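Local coordinates for inorganic polyphosphate/ATP-glucomannokinase (PDB 1WOQ), which phosphorylates glucose and mannose, using inorganic polyphosphate or ATP as the phosphoryl donor, at residues D175-D178 with A179-A183; I147-G150 with T151-S155; E230-P233 with N234-L237; A167-G170 with H171-I174; E119-D123 with A124-G128. All blocks are in the same frame, centred on the assembly; numbering follows the deposited sequence.

Interaction 1: residues D175-D178 with A179-A183; sequences DGHD and AETKA. With BGC (beta-D-glucopyranose), chain C.
D178 and T181 meet through hydrogen bonds that converge on one backbone oxygen. The amide T181 N donates to D178 O over 3.0 Å from above the carbonyl plane, whereas the hydroxyl T181 OG1 donates to D178 O over 2.6 Å and lies in that plane, on a lone pair. The hydroxyl gets there because OG1 stands between the backbone N and the carbonyl carbon of T181 (chi1 65°), an arrangement that also brings T181 CG2 to 3.5 Å from D178 CB. A third, weak bond runs from E180 N to D178 OD1 at 3.2 Å, with D178 serving as the N-cap of helix 179-183. The other carboxylate oxygen, OD2, is hydrogen-bonded to H171 ND1.

The apolar share is a CH-pi contact. The lysine chain, bent at chi2, lays K182 CE over the face of the H177 ring, 3.8 Å from its centroid and 12° off the normal.

Charge makes the third group. D178 and E180 point the same way with their carboxylates nearly perpendicular, and D178 OD1 is 4.5 Å from E180 OE2. E180 OE1 lies 2.6 Å from O1 of the bound glucose and accepts a hydrogen bond from I153 N. E180 N and H171 ND1 probably offset the charge of D178, while the bond from I153 N is likely to hold E180 OE1 beside the anomeric hydroxyl.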
loop_
_atom_site.group_PDB
_atom_site.type_symbol
_atom_site.label_atom_id
_atom_site.label_comp_id
_atom_site.label_asym_id
_atom_site.label_seq_id
_atom_site.Cartn_x
_atom_site.Cartn_y
_atom_site.Cartn_z
ATOM N N ASP A 175 -24.224 -0.014 -0.825
ATOM C CA ASP A 175 -25.291 -0.522 -1.674
ATOM C C ASP A 175 -25.381 -2.050 -1.680
ATOM O O ASP A 175 -25.477 -2.685 -2.732
ATOM C CB ASP A 175 -25.140 0.035 -3.093
ATOM C CG ASP A 175 -25.307 1.546 -3.136
ATOM O OD1 ASP A 175 -26.186 2.056 -2.407
ATOM O OD2 ASP A 175 -24.579 2.225 -3.887
ATOM N N GLY A 176 -25.336 -2.627 -0.481
ATOM C CA GLY A 176 -25.458 -4.067 -0.320
ATOM C C GLY A 176 -24.236 -4.927 -0.581
ATOM O O GLY A 176 -24.319 -6.152 -0.488
ATOM N N HIS A 177 -23.102 -4.310 -0.896
ATOM C CA HIS A 177 -21.891 -5.072 -1.173
ATOM C C HIS A 177 -20.638 -4.541 -0.513
ATOM O O HIS A 177 -20.533 -3.360 -0.213
ATOM C CB HIS A 177 -21.609 -5.113 -2.676
ATOM C CG HIS A 177 -22.522 -6.011 -3.440
ATOM N ND1 HIS A 177 -23.577 -5.536 -4.188
ATOM C CD2 HIS A 177 -22.544 -7.358 -3.568
ATOM C CE1 HIS A 177 -24.209 -6.553 -4.744
ATOM N NE2 HIS A 177 -23.603 -7.669 -4.383
ATOM N N ASP A 178 -19.679 -5.437 -0.306
ATOM C CA ASP A 178 -18.390 -5.046 0.239
ATOM C C ASP A 178 -17.889 -4.106 -0.860
ATOM O O ASP A 178 -17.860 -4.483 -2.029
ATOM C CB ASP A 178 -17.502 -6.286 0.374
ATOM C CG ASP A 178 -16.068 -5.942 0.679
ATOM O OD1 ASP A 178 -15.339 -5.563 -0.261
ATOM O OD2 ASP A 178 -15.673 -6.045 1.856
ATOM N N ALA A 179 -17.518 -2.883 -0.491
ATOM C CA ALA A 179 -17.088 -1.881 -1.465
ATOM C C ALA A 179 -16.135 -2.344 -2.562
ATOM O O ALA A 179 -16.383 -2.099 -3.740
ATOM C CB ALA A 179 -16.491 -0.675 -0.745
ATOM N N GLU A 180 -15.048 -3.013 -2.193
ATOM C CA GLU A 180 -14.087 -3.435 -3.202
ATOM C C GLU A 180 -14.566 -4.535 -4.136
ATOM O O GLU A 180 -14.003 -4.707 -5.216
ATOM C CB GLU A 180 -12.758 -3.853 -2.555
ATOM C CG GLU A 180 -12.815 -5.086 -1.681
ATOM C CD GLU A 180 -11.428 -5.597 -1.333
ATOM O OE1 GLU A 180 -10.557 -4.767 -1.013
ATOM O OE2 GLU A 180 -11.211 -6.827 -1.377
ATOM N N THR A 181 -15.596 -5.279 -3.745
ATOM C CA THR A 181 -16.081 -6.339 -4.618
ATOM C C THR A 181 -16.727 -5.735 -5.863
ATOM O O THR A 181 -16.882 -6.409 -6.881
ATOM C CB THR A 181 -17.090 -7.269 -3.897
ATOM O OG1 THR A 181 -18.269 -6.538 -3.547
ATOM C CG2 THR A 181 -16.467 -7.846 -2.640
ATOM N N LYS A 182 -17.078 -4.454 -5.788
ATOM C CA LYS A 182 -17.699 -3.772 -6.919
ATOM C C LYS A 182 -16.873 -2.625 -7.509
ATOM O O LYS A 182 -17.006 -2.310 -8.695
ATOM C CB LYS A 182 -19.071 -3.224 -6.509
ATOM C CG LYS A 182 -20.141 -4.284 -6.308
ATOM C CD LYS A 182 -20.499 -4.949 -7.627
ATOM C CE LYS A 182 -21.625 -5.957 -7.454
ATOM N NZ LYS A 182 -22.043 -6.538 -8.763
ATOM N N ALA A 183 -16.008 -2.018 -6.699
ATOM C CA ALA A 183 -15.233 -0.870 -7.163
ATOM C C ALA A 183 -13.713 -0.991 -7.260
ATOM O O ALA A 183 -13.039 0.005 -7.510
ATOM C CB ALA A 183 -15.591 0.353 -6.309
HETATM C C2 BGC C . -7.250 -5.428 2.106
HETATM C C3 BGC C . -6.401 -4.247 2.597
HETATM C C4 BGC C . -5.433 -3.800 1.491
HETATM C C5 BGC C . -6.218 -3.515 0.201
HETATM C C6 BGC C . -5.339 -3.144 -0.977
HETATM C C1 BGC C . -7.954 -5.033 0.806
HETATM O O1 BGC C . -8.700 -6.092 0.315
HETATM O O2 BGC C . -8.208 -5.776 3.091
HETATM O O3 BGC C . -5.674 -4.617 3.758
HETATM O O4 BGC C . -4.740 -2.626 1.900
HETATM O O5 BGC C . -6.980 -4.681 -0.181
HETATM O O6 BGC C . -4.326 -4.115 -1.195
#

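Interaction 2: residues I147-G150 with T151-S155; sequences ITLG and TGIGS. With BGC (beta-D-glucopyranose), chain C; PO4 (phosphate ion), chain D.
With OG1 lodged between the backbone N and the carbonyl carbon (chi1 65°), T148 bends its hydroxyl over G154 and takes a weak hydrogen bond from G154 N to OG1 at 3.1 Å. A side chain at G154 would collide with that hydroxyl. On the other face of the sheet, I147 turns CG2 anti to its backbone N, where it meets I153 CG2 at 3.9 Å, while CD1 rests on S155 CB. T148 and G154 form a hydrogen-bonded antiparallel pair, T148 N to G154 O at 2.9 Å and G154 N to T148 O at 3.0 Å. Nearer the turn G150 N donates to G152 O, and a water bridges G152 O and T148 OG1. At the tip T151 gives a phosphate ion, probably from the crystallisation liquor, two bonds, N to O2 at 3.0 Å, nearly straight, and OG1 to O4 at 2.8 Å; G21 N supplies another. Such a glycine-rich hairpin beside the sugar is consistent with the second phosphate-binding loop of the actin-like ATPase fold.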
loop_
_atom_site.group_PDB
_atom_site.type_symbol
_atom_site.label_atom_id
_atom_site.label_comp_id
_atom_site.label_asym_id
_atom_site.label_seq_id
_atom_site.Cartn_x
_atom_site.Cartn_y
_atom_site.Cartn_z
ATOM N N ILE A 147 -6.768 6.528 -0.845
ATOM C CA ILE A 147 -7.528 5.361 -1.275
ATOM C C ILE A 147 -6.814 4.727 -2.462
ATOM O O ILE A 147 -6.615 5.382 -3.483
ATOM C CB ILE A 147 -8.952 5.770 -1.716
ATOM C CG1 ILE A 147 -9.674 6.484 -0.568
ATOM C CG2 ILE A 147 -9.727 4.549 -2.188
ATOM C CD1 ILE A 147 -9.876 5.635 0.686
ATOM N N THR A 148 -6.426 3.460 -2.330
ATOM C CA THR A 148 -5.744 2.777 -3.422
ATOM C C THR A 148 -6.697 1.847 -4.172
ATOM O O THR A 148 -7.459 1.088 -3.566
ATOM C CB THR A 148 -4.524 1.971 -2.909
ATOM O OG1 THR A 148 -4.961 0.917 -2.042
ATOM C CG2 THR A 148 -3.582 2.883 -2.139
ATOM N N LEU A 149 -6.653 1.920 -5.498
ATOM C CA LEU A 149 -7.512 1.097 -6.344
ATOM C C LEU A 149 -6.688 0.056 -7.099
ATOM O O LEU A 149 -5.868 0.398 -7.943
ATOM C CB LEU A 149 -8.261 1.992 -7.337
ATOM C CG LEU A 149 -9.070 3.138 -6.718
ATOM C CD1 LEU A 149 -9.602 4.043 -7.816
ATOM C CD2 LEU A 149 -10.215 2.572 -5.885
ATOM N N GLY A 150 -6.908 -1.216 -6.789
ATOM C CA GLY A 150 -6.164 -2.272 -7.452
ATOM C C GLY A 150 -6.900 -3.581 -7.289
ATOM O O GLY A 150 -8.103 -3.638 -7.528
ATOM N N THR A 151 -6.186 -4.631 -6.889
ATOM C CA THR A 151 -6.811 -5.935 -6.673
ATOM C C THR A 151 -7.917 -5.728 -5.640
ATOM O O THR A 151 -9.032 -6.227 -5.781
ATOM C CB THR A 151 -5.784 -6.957 -6.152
ATOM O OG1 THR A 151 -4.782 -7.171 -7.155
ATOM C CG2 THR A 151 -6.459 -8.283 -5.828
ATOM N N GLY A 152 -7.595 -4.972 -4.600
ATOM C CA GLY A 152 -8.579 -4.663 -3.581
ATOM C C GLY A 152 -8.593 -3.154 -3.451
ATOM O O GLY A 152 -7.944 -2.458 -4.234
ATOM N N ILE A 153 -9.352 -2.633 -2.496
ATOM C CA ILE A 153 -9.368 -1.196 -2.273
ATOM C C ILE A 153 -8.687 -0.996 -0.930
ATOM O O ILE A 153 -9.121 -1.543 0.081
ATOM C CB ILE A 153 -10.799 -0.624 -2.225
ATOM C CG1 ILE A 153 -11.424 -0.694 -3.625
ATOM C CG2 ILE A 153 -10.763 0.831 -1.721
ATOM C CD1 ILE A 153 -12.821 -0.096 -3.723
ATOM N N GLY A 154 -7.593 -0.245 -0.934
ATOM C CA GLY A 154 -6.879 -0.001 0.300
ATOM C C GLY A 154 -7.134 1.410 0.770
ATOM O O GLY A 154 -7.592 2.257 -0.001
ATOM N N SER A 155 -6.853 1.666 2.040
ATOM C CA SER A 155 -7.045 3.000 2.579
ATOM C C SER A 155 -6.057 3.298 3.688
ATOM O O SER A 155 -5.877 2.494 4.605
ATOM C CB SER A 155 -8.463 3.169 3.132
ATOM O OG SER A 155 -8.688 2.303 4.234
HETATM C C2 BGC C . -7.250 -5.428 2.106
HETATM C C3 BGC C . -6.401 -4.247 2.597
HETATM C C4 BGC C . -5.433 -3.800 1.491
HETATM C C5 BGC C . -6.218 -3.515 0.201
HETATM C C6 BGC C . -5.339 -3.144 -0.977
HETATM C C1 BGC C . -7.954 -5.033 0.806
HETATM O O1 BGC C . -8.700 -6.092 0.315
HETATM O O2 BGC C . -8.208 -5.776 3.091
HETATM O O3 BGC C . -5.674 -4.617 3.758
HETATM O O4 BGC C . -4.740 -2.626 1.900
HETATM O O5 BGC C . -6.980 -4.681 -0.181
HETATM O O6 BGC C . -4.326 -4.115 -1.195
HETATM P P PO4 D . -2.080 -5.063 -5.869
HETATM O O1 PO4 D . -1.516 -4.779 -4.413
HETATM O O2 PO4 D . -3.272 -4.233 -6.289
HETATM O O3 PO4 D . -0.847 -4.717 -6.736
HETATM O O4 PO4 D . -2.337 -6.561 -5.838
HETATM O O HOH W 1 -5.231 -1.192 -3.926
#

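Interaction 3: residues E230-P233 with N234-L237; sequences EYLP and NLRL
L235 folds back over the turn formed by Y231 and L232, and each of its carbons finds a partner there. CB lies 3.5 Å from L232 O; CG sits 3.6 Å from Y231 O, with L232 O almost as near. At the end the branches part: CD1 touches L232 CD2 at 3.8 Å, the leucines crossing at a slant, while CD2 lies 4.1 Å from Y231 O. L232 rests on I241 and P243 of strand 241-243. Cut back to an alanine here, the side chain would lose CG and both methyls, which would probably leave L232 CD2 without its apolar neighbour.

The backbone beneath is held by N234 N donating to Y231 O at 3.1 Å and L235 N to L232 O at 3.0 Å, both donors standing well above the carbonyl planes. R236 then bends at chi2 and brings NH1 back to P233 O at 3.1 Å; the same nitrogen donates to L235 O at 2.8 Å, so two carbonyls hold one end of the guanidinium. N234 ND2 is bonded to S199 OG, which ties the turn to helix 195-213. Successive bonds from residue i+3 to i are the signature of a short 3-10 turn, set here in the loop between strands 217-221 and 241-243.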
loop_
_atom_site.group_PDB
_atom_site.type_symbol
_atom_site.label_atom_id
_atom_site.label_comp_id
_atom_site.label_asym_id
_atom_site.label_seq_id
_atom_site.Cartn_x
_atom_site.Cartn_y
_atom_site.Cartn_z
ATOM N N GLU A 230 -9.334 9.795 -16.481
ATOM C CA GLU A 230 -10.484 9.160 -17.120
ATOM C C GLU A 230 -11.728 9.101 -16.235
ATOM O O GLU A 230 -12.826 8.826 -16.726
ATOM C CB GLU A 230 -10.131 7.734 -17.552
ATOM C CG GLU A 230 -9.166 7.637 -18.718
ATOM C CD GLU A 230 -9.698 8.309 -19.969
ATOM O OE1 GLU A 230 -10.892 8.128 -20.280
ATOM O OE2 GLU A 230 -8.920 9.014 -20.644
ATOM N N TYR A 231 -11.572 9.350 -14.938
ATOM C CA TYR A 231 -12.723 9.285 -14.044
ATOM C C TYR A 231 -12.846 10.385 -12.992
ATOM O O TYR A 231 -13.961 10.771 -12.636
ATOM C CB TYR A 231 -12.780 7.906 -13.374
ATOM C CG TYR A 231 -11.489 7.441 -12.734
ATOM C CD1 TYR A 231 -11.130 7.850 -11.448
ATOM C CD2 TYR A 231 -10.637 6.564 -13.406
ATOM C CE1 TYR A 231 -9.953 7.391 -10.846
ATOM C CE2 TYR A 231 -9.460 6.101 -12.816
ATOM C CZ TYR A 231 -9.124 6.518 -11.536
ATOM O OH TYR A 231 -7.957 6.069 -10.955
ATOM N N LEU A 232 -11.728 10.897 -12.491
ATOM C CA LEU A 232 -11.805 11.953 -11.484
ATOM C C LEU A 232 -12.547 13.185 -12.008
ATOM O O LEU A 232 -13.342 13.786 -11.289
ATOM C CB LEU A 232 -10.408 12.346 -10.994
ATOM C CG LEU A 232 -9.638 11.271 -10.222
ATOM C CD1 LEU A 232 -8.363 11.887 -9.656
ATOM C CD2 LEU A 232 -10.497 10.709 -9.093
ATOM N N PRO A 233 -12.297 13.578 -13.268
ATOM C CA PRO A 233 -12.987 14.751 -13.818
ATOM C C PRO A 233 -14.517 14.639 -13.785
ATOM O O PRO A 233 -15.215 15.650 -13.756
ATOM C CB PRO A 233 -12.444 14.828 -15.242
ATOM C CG PRO A 233 -11.047 14.318 -15.085
ATOM C CD PRO A 233 -11.242 13.114 -14.189
ATOM N N ASN A 234 -15.033 13.412 -13.786
ATOM C CA ASN A 234 -16.480 13.189 -13.761
ATOM C C ASN A 234 -17.095 13.287 -12.369
ATOM O O ASN A 234 -18.311 13.431 -12.231
ATOM C CB ASN A 234 -16.827 11.813 -14.334
ATOM C CG ASN A 234 -16.474 11.682 -15.796
ATOM O OD1 ASN A 234 -16.766 12.567 -16.599
ATOM N ND2 ASN A 234 -15.854 10.561 -16.156
ATOM N N LEU A 235 -16.265 13.197 -11.338
ATOM C CA LEU A 235 -16.771 13.248 -9.974
ATOM C C LEU A 235 -17.195 14.642 -9.533
ATOM O O LEU A 235 -16.679 15.650 -10.017
ATOM C CB LEU A 235 -15.720 12.692 -9.006
ATOM C CG LEU A 235 -15.215 11.282 -9.333
ATOM C CD1 LEU A 235 -14.220 10.833 -8.262
ATOM C CD2 LEU A 235 -16.386 10.316 -9.407
ATOM N N ARG A 236 -18.154 14.680 -8.617
ATOM C CA ARG A 236 -18.665 15.930 -8.070
ATOM C C ARG A 236 -18.637 15.788 -6.556
ATOM O O ARG A 236 -19.623 15.388 -5.935
ATOM C CB ARG A 236 -20.092 16.178 -8.565
ATOM C CG ARG A 236 -20.182 16.443 -10.065
ATOM C CD ARG A 236 -19.523 17.770 -10.430
ATOM N NE ARG A 236 -19.554 18.040 -11.867
ATOM C CZ ARG A 236 -18.754 17.466 -12.760
ATOM N NH1 ARG A 236 -17.844 16.582 -12.375
ATOM N NH2 ARG A 236 -18.860 17.778 -14.044
ATOM N N LEU A 237 -17.489 16.112 -5.969
ATOM C CA LEU A 237 -17.301 15.998 -4.531
ATOM C C LEU A 237 -17.004 17.340 -3.884
ATOM O O LEU A 237 -16.580 18.285 -4.550
ATOM C CB LEU A 237 -16.140 15.046 -4.242
ATOM C CG LEU A 237 -16.216 13.658 -4.877
ATOM C CD1 LEU A 237 -14.879 12.948 -4.712
ATOM C CD2 LEU A 237 -17.343 12.865 -4.238
#

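Interaction 4: residues A167-G170 with H171-I174; sequences AELG and HLEI. With BGC (beta-D-glucopyranose), chain C.
E168 and H171 are the two ends of the E-x-G-H sequence of the ROK family, and both line the glucose pocket. Their side chains run alongside each other with carboxylate and imidazole planes 20° apart, E168 OE1 meeting the ring edge at H171 CD2, 3.2 Å away. The glutamate, bent at chi2, accepts two sugar hydroxyls: O2 donates to OE1 and O3 to OE2, each at 2.6 Å. From the ring edge H171 NE2 donates to sugar O2 at 2.8 Å and to O1 at 3.2 Å. Beneath lies a 3-10 turn: H171 N donates to E168 O at 3.0 Å, and L172 CD1 packs on L169 CG at 3.9 Å. With a leucine for H171, sugar O1 and O2 would probably lose this donor and D178 OD2 its ring partner. O2 takes a bond from the imidazole and gives one to the carboxylate, which probably restricts how the hydroxyl can turn, while D178, bonded to ND1, is likely to steady the ring as a second-shell partner.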
loop_
_atom_site.group_PDB
_atom_site.type_symbol
_atom_site.label_atom_id
_atom_site.label_comp_id
_atom_site.label_asym_id
_atom_site.label_seq_id
_atom_site.Cartn_x
_atom_site.Cartn_y
_atom_site.Cartn_z
ATOM N N ALA A 167 -6.804 1.337 8.742
ATOM C CA ALA A 167 -8.171 1.666 8.333
ATOM C C ALA A 167 -8.462 0.743 7.147
ATOM O O ALA A 167 -7.658 0.657 6.217
ATOM C CB ALA A 167 -8.271 3.130 7.903
ATOM N N GLU A 168 -9.595 0.044 7.180
ATOM C CA GLU A 168 -9.954 -0.874 6.095
ATOM C C GLU A 168 -11.201 -0.400 5.356
ATOM O O GLU A 168 -12.182 -1.132 5.244
ATOM C CB GLU A 168 -10.184 -2.285 6.657
ATOM C CG GLU A 168 -8.902 -3.033 7.030
ATOM C CD GLU A 168 -8.131 -3.523 5.809
ATOM O OE1 GLU A 168 -8.774 -3.818 4.780
ATOM O OE2 GLU A 168 -6.887 -3.635 5.888
ATOM N N LEU A 169 -11.147 0.827 4.845
ATOM C CA LEU A 169 -12.271 1.426 4.131
ATOM C C LEU A 169 -12.646 0.727 2.833
ATOM O O LEU A 169 -13.701 1.005 2.259
ATOM C CB LEU A 169 -11.986 2.909 3.867
ATOM C CG LEU A 169 -12.465 3.921 4.917
ATOM C CD1 LEU A 169 -12.500 3.310 6.302
ATOM C CD2 LEU A 169 -11.570 5.149 4.876
ATOM N N GLY A 170 -11.787 -0.174 2.366
ATOM C CA GLY A 170 -12.095 -0.906 1.154
ATOM C C GLY A 170 -13.160 -1.936 1.471
ATOM O O GLY A 170 -13.739 -2.545 0.569
ATOM N N HIS A 171 -13.436 -2.120 2.761
ATOM C CA HIS A 171 -14.430 -3.092 3.186
ATOM C C HIS A 171 -15.684 -2.492 3.795
ATOM O O HIS A 171 -16.444 -3.167 4.492
ATOM C CB HIS A 171 -13.779 -4.122 4.114
ATOM C CG HIS A 171 -12.762 -4.969 3.412
ATOM N ND1 HIS A 171 -13.092 -5.782 2.348
ATOM C CD2 HIS A 171 -11.418 -5.053 3.549
ATOM C CE1 HIS A 171 -11.994 -6.325 1.856
ATOM N NE2 HIS A 171 -10.963 -5.900 2.565
ATOM N N LEU A 172 -15.888 -1.207 3.533
ATOM C CA LEU A 172 -17.102 -0.544 3.965
ATOM C C LEU A 172 -18.156 -1.225 3.106
ATOM O O LEU A 172 -17.855 -1.669 1.997
ATOM C CB LEU A 172 -17.077 0.937 3.584
ATOM C CG LEU A 172 -16.203 1.913 4.364
ATOM C CD1 LEU A 172 -16.111 3.240 3.607
ATOM C CD2 LEU A 172 -16.805 2.127 5.748
ATOM N N GLU A 173 -19.377 -1.332 3.609
ATOM C CA GLU A 173 -20.437 -1.917 2.808
ATOM C C GLU A 173 -21.096 -0.744 2.106
ATOM O O GLU A 173 -21.350 0.287 2.724
ATOM C CB GLU A 173 -21.462 -2.627 3.684
ATOM C CG GLU A 173 -22.659 -3.130 2.903
ATOM C CD GLU A 173 -23.719 -3.719 3.797
ATOM O OE1 GLU A 173 -24.900 -3.343 3.632
ATOM O OE2 GLU A 173 -23.368 -4.553 4.660
ATOM N N ILE A 174 -21.350 -0.884 0.810
ATOM C CA ILE A 174 -21.989 0.180 0.054
ATOM C C ILE A 174 -22.970 -0.442 -0.926
ATOM O O ILE A 174 -22.603 -1.298 -1.733
ATOM C CB ILE A 174 -20.957 1.028 -0.715
ATOM C CG1 ILE A 174 -20.016 1.723 0.278
ATOM C CG2 ILE A 174 -21.666 2.070 -1.565
ATOM C CD1 ILE A 174 -18.957 2.576 -0.369
HETATM C C2 BGC C . -7.250 -5.428 2.106
HETATM C C3 BGC C . -6.401 -4.247 2.597
HETATM C C4 BGC C . -5.433 -3.800 1.491
HETATM C C5 BGC C . -6.218 -3.515 0.201
HETATM C C6 BGC C . -5.339 -3.144 -0.977
HETATM C C1 BGC C . -7.954 -5.033 0.806
HETATM O O1 BGC C . -8.700 -6.092 0.315
HETATM O O2 BGC C . -8.208 -5.776 3.091
HETATM O O3 BGC C . -5.674 -4.617 3.758
HETATM O O4 BGC C . -4.740 -2.626 1.900
HETATM O O5 BGC C . -6.980 -4.681 -0.181
HETATM O O6 BGC C . -4.326 -4.115 -1.195
#

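Interaction 5: residues E119-D123 with A124-G128; sequences EVIND and ADAAG. With BGC (beta-D-glucopyranose), chain C.
N122 caps the helix that follows it with the oxygen of its side chain. With CG anti to the backbone N (chi1 170°), OD1 is carried over the first turn, where it accepts from D125 N at 3.0 Å, in the amide plane and on a lone pair, and more weakly from A124 N at 2.8 Å. On the other arm of the amide, ND2 faces the sugar and gives it weak bonds, to O3 at 3.0 Å and O4 at 3.3 Å; ND2 is also hydrogen-bonded to G84 O.

D123 takes a different rotamer. Its CG lies between the backbone N and the carbonyl carbon (chi1 63°), and the carboxylate leaves the helix to meet the glucose: O4 donates to OD2 at 2.5 Å and O6, the hydroxyl phosphorylated in making glucose 6-phosphate, to OD1 at 2.7 Å. This is a strand-to-helix junction at the edge of a mixed sheet; segment 119-122 of the strand and segment 124-128 of the helix make an angle of 88°, and the residues at the junction, N122, D123 and A124, line the glucose pocket.

The extended side chain of I121 lies against the helix: CG1 meets D125 CB at 3.8 Å and CG2 meets A126 CB. D125 OD2 accepts from N166 N and from a water that in turn accepts from N122 N. Along the backbone A126 N donates to N122 O at 3.0 Å.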
loop_
_atom_site.group_PDB
_atom_site.type_symbol
_atom_site.label_atom_id
_atom_site.label_comp_id
_atom_site.label_asym_id
_atom_site.label_seq_id
_atom_site.Cartn_x
_atom_site.Cartn_y
_atom_site.Cartn_z
ATOM N N GLU A 119 9.959 -5.711 9.748
ATOM C CA GLU A 119 8.735 -5.170 10.316
ATOM C C GLU A 119 7.744 -4.898 9.204
ATOM O O GLU A 119 8.028 -4.149 8.265
ATOM C CB GLU A 119 9.037 -3.902 11.102
ATOM C CG GLU A 119 9.794 -4.193 12.385
ATOM C CD GLU A 119 10.104 -2.950 13.178
ATOM O OE1 GLU A 119 9.196 -2.110 13.340
ATOM O OE2 GLU A 119 11.252 -2.823 13.650
ATOM N N VAL A 120 6.581 -5.524 9.326
ATOM C CA VAL A 120 5.526 -5.414 8.335
ATOM C C VAL A 120 4.505 -4.337 8.673
ATOM O O VAL A 120 4.243 -4.041 9.844
ATOM C CB VAL A 120 4.800 -6.777 8.180
ATOM C CG1 VAL A 120 3.688 -6.680 7.147
ATOM C CG2 VAL A 120 5.810 -7.856 7.782
ATOM N N ILE A 121 3.943 -3.746 7.627
ATOM C CA ILE A 121 2.930 -2.710 7.765
ATOM C C ILE A 121 1.936 -2.925 6.633
ATOM O O ILE A 121 2.289 -3.469 5.587
ATOM C CB ILE A 121 3.552 -1.303 7.642
ATOM C CG1 ILE A 121 2.456 -0.234 7.725
ATOM C CG2 ILE A 121 4.332 -1.191 6.334
ATOM C CD1 ILE A 121 2.991 1.190 7.708
ATOM N N ASN A 122 0.689 -2.524 6.839
ATOM C CA ASN A 122 -0.304 -2.682 5.787
ATOM C C ASN A 122 0.146 -1.939 4.526
ATOM O O ASN A 122 0.712 -0.850 4.610
ATOM C CB ASN A 122 -1.656 -2.149 6.255
ATOM C CG ASN A 122 -2.656 -2.066 5.134
ATOM O OD1 ASN A 122 -2.839 -1.010 4.532
ATOM N ND2 ASN A 122 -3.301 -3.190 4.827
ATOM N N ASP A 123 -0.113 -2.523 3.359
ATOM C CA ASP A 123 0.305 -1.909 2.102
ATOM C C ASP A 123 -0.264 -0.510 1.842
ATOM O O ASP A 123 0.459 0.383 1.383
ATOM C CB ASP A 123 -0.008 -2.835 0.917
ATOM C CG ASP A 123 -1.497 -3.099 0.736
ATOM O OD1 ASP A 123 -1.905 -3.353 -0.416
ATOM O OD2 ASP A 123 -2.256 -3.073 1.728
ATOM N N ALA A 124 -1.547 -0.307 2.128
ATOM C CA ALA A 124 -2.153 1.007 1.918
ATOM C C ALA A 124 -1.583 2.006 2.926
ATOM O O ALA A 124 -1.338 3.166 2.586
ATOM C CB ALA A 124 -3.679 0.918 2.048
ATOM N N ASP A 125 -1.372 1.552 4.162
ATOM C CA ASP A 125 -0.803 2.405 5.205
ATOM C C ASP A 125 0.575 2.906 4.771
ATOM O O ASP A 125 0.914 4.075 4.978
ATOM C CB ASP A 125 -0.668 1.643 6.528
ATOM C CG ASP A 125 -1.987 1.509 7.277
ATOM O OD1 ASP A 125 -3.026 1.989 6.773
ATOM O OD2 ASP A 125 -1.976 0.919 8.379
ATOM N N ALA A 126 1.365 2.017 4.171
ATOM C CA ALA A 126 2.703 2.381 3.700
ATOM C C ALA A 126 2.579 3.440 2.608
ATOM O O ALA A 126 3.305 4.433 2.608
ATOM C CB ALA A 126 3.431 1.148 3.158
ATOM N N ALA A 127 1.650 3.229 1.681
ATOM C CA ALA A 127 1.434 4.190 0.604
ATOM C C ALA A 127 1.059 5.542 1.208
ATOM O O ALA A 127 1.475 6.592 0.712
ATOM C CB ALA A 127 0.325 3.703 -0.329
ATOM N N GLY A 128 0.272 5.508 2.281
ATOM C CA GLY A 128 -0.140 6.735 2.948
ATOM C C GLY A 128 1.026 7.463 3.593
ATOM O O GLY A 128 1.141 8.690 3.482
HETATM C C2 BGC C . -7.250 -5.428 2.106
HETATM C C3 BGC C . -6.401 -4.247 2.597
HETATM C C4 BGC C . -5.433 -3.800 1.491
HETATM C C5 BGC C . -6.218 -3.515 0.201
HETATM C C6 BGC C . -5.339 -3.144 -0.977
HETATM C C1 BGC C . -7.954 -5.033 0.806
HETATM O O1 BGC C . -8.700 -6.092 0.315
HETATM O O2 BGC C . -8.208 -5.776 3.091
HETATM O O3 BGC C . -5.674 -4.617 3.758
HETATM O O4 BGC C . -4.740 -2.626 1.900
HETATM O O5 BGC C . -6.980 -4.681 -0.181
HETATM O O6 BGC C . -4.326 -4.115 -1.195
HETATM O O HOH W 2 -0.665 -1.283 9.355
#

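Overall arrangement
Along the chain the order is interaction 5, 2, 4, 1 and 3. Interactions 5 and 2 belong to the two different five-stranded sheets, with centres about 12 Å apart, and touch directly, A124 packing against G154 and S155, while both reach the sugar. Interactions 4 and 1 are continuous in sequence, their centres about 9 Å apart, and share the small sheet of strands 173-174 and 177-178; S155 OG ties interaction 2 to 4, and E180 to I153 joins 1 to 2. Four contacts thus bring distant parts of the chain around one glucose. Interaction 3 stands apart, about 27 Å between centres from interaction 5, reaching this group through Y231 against L149.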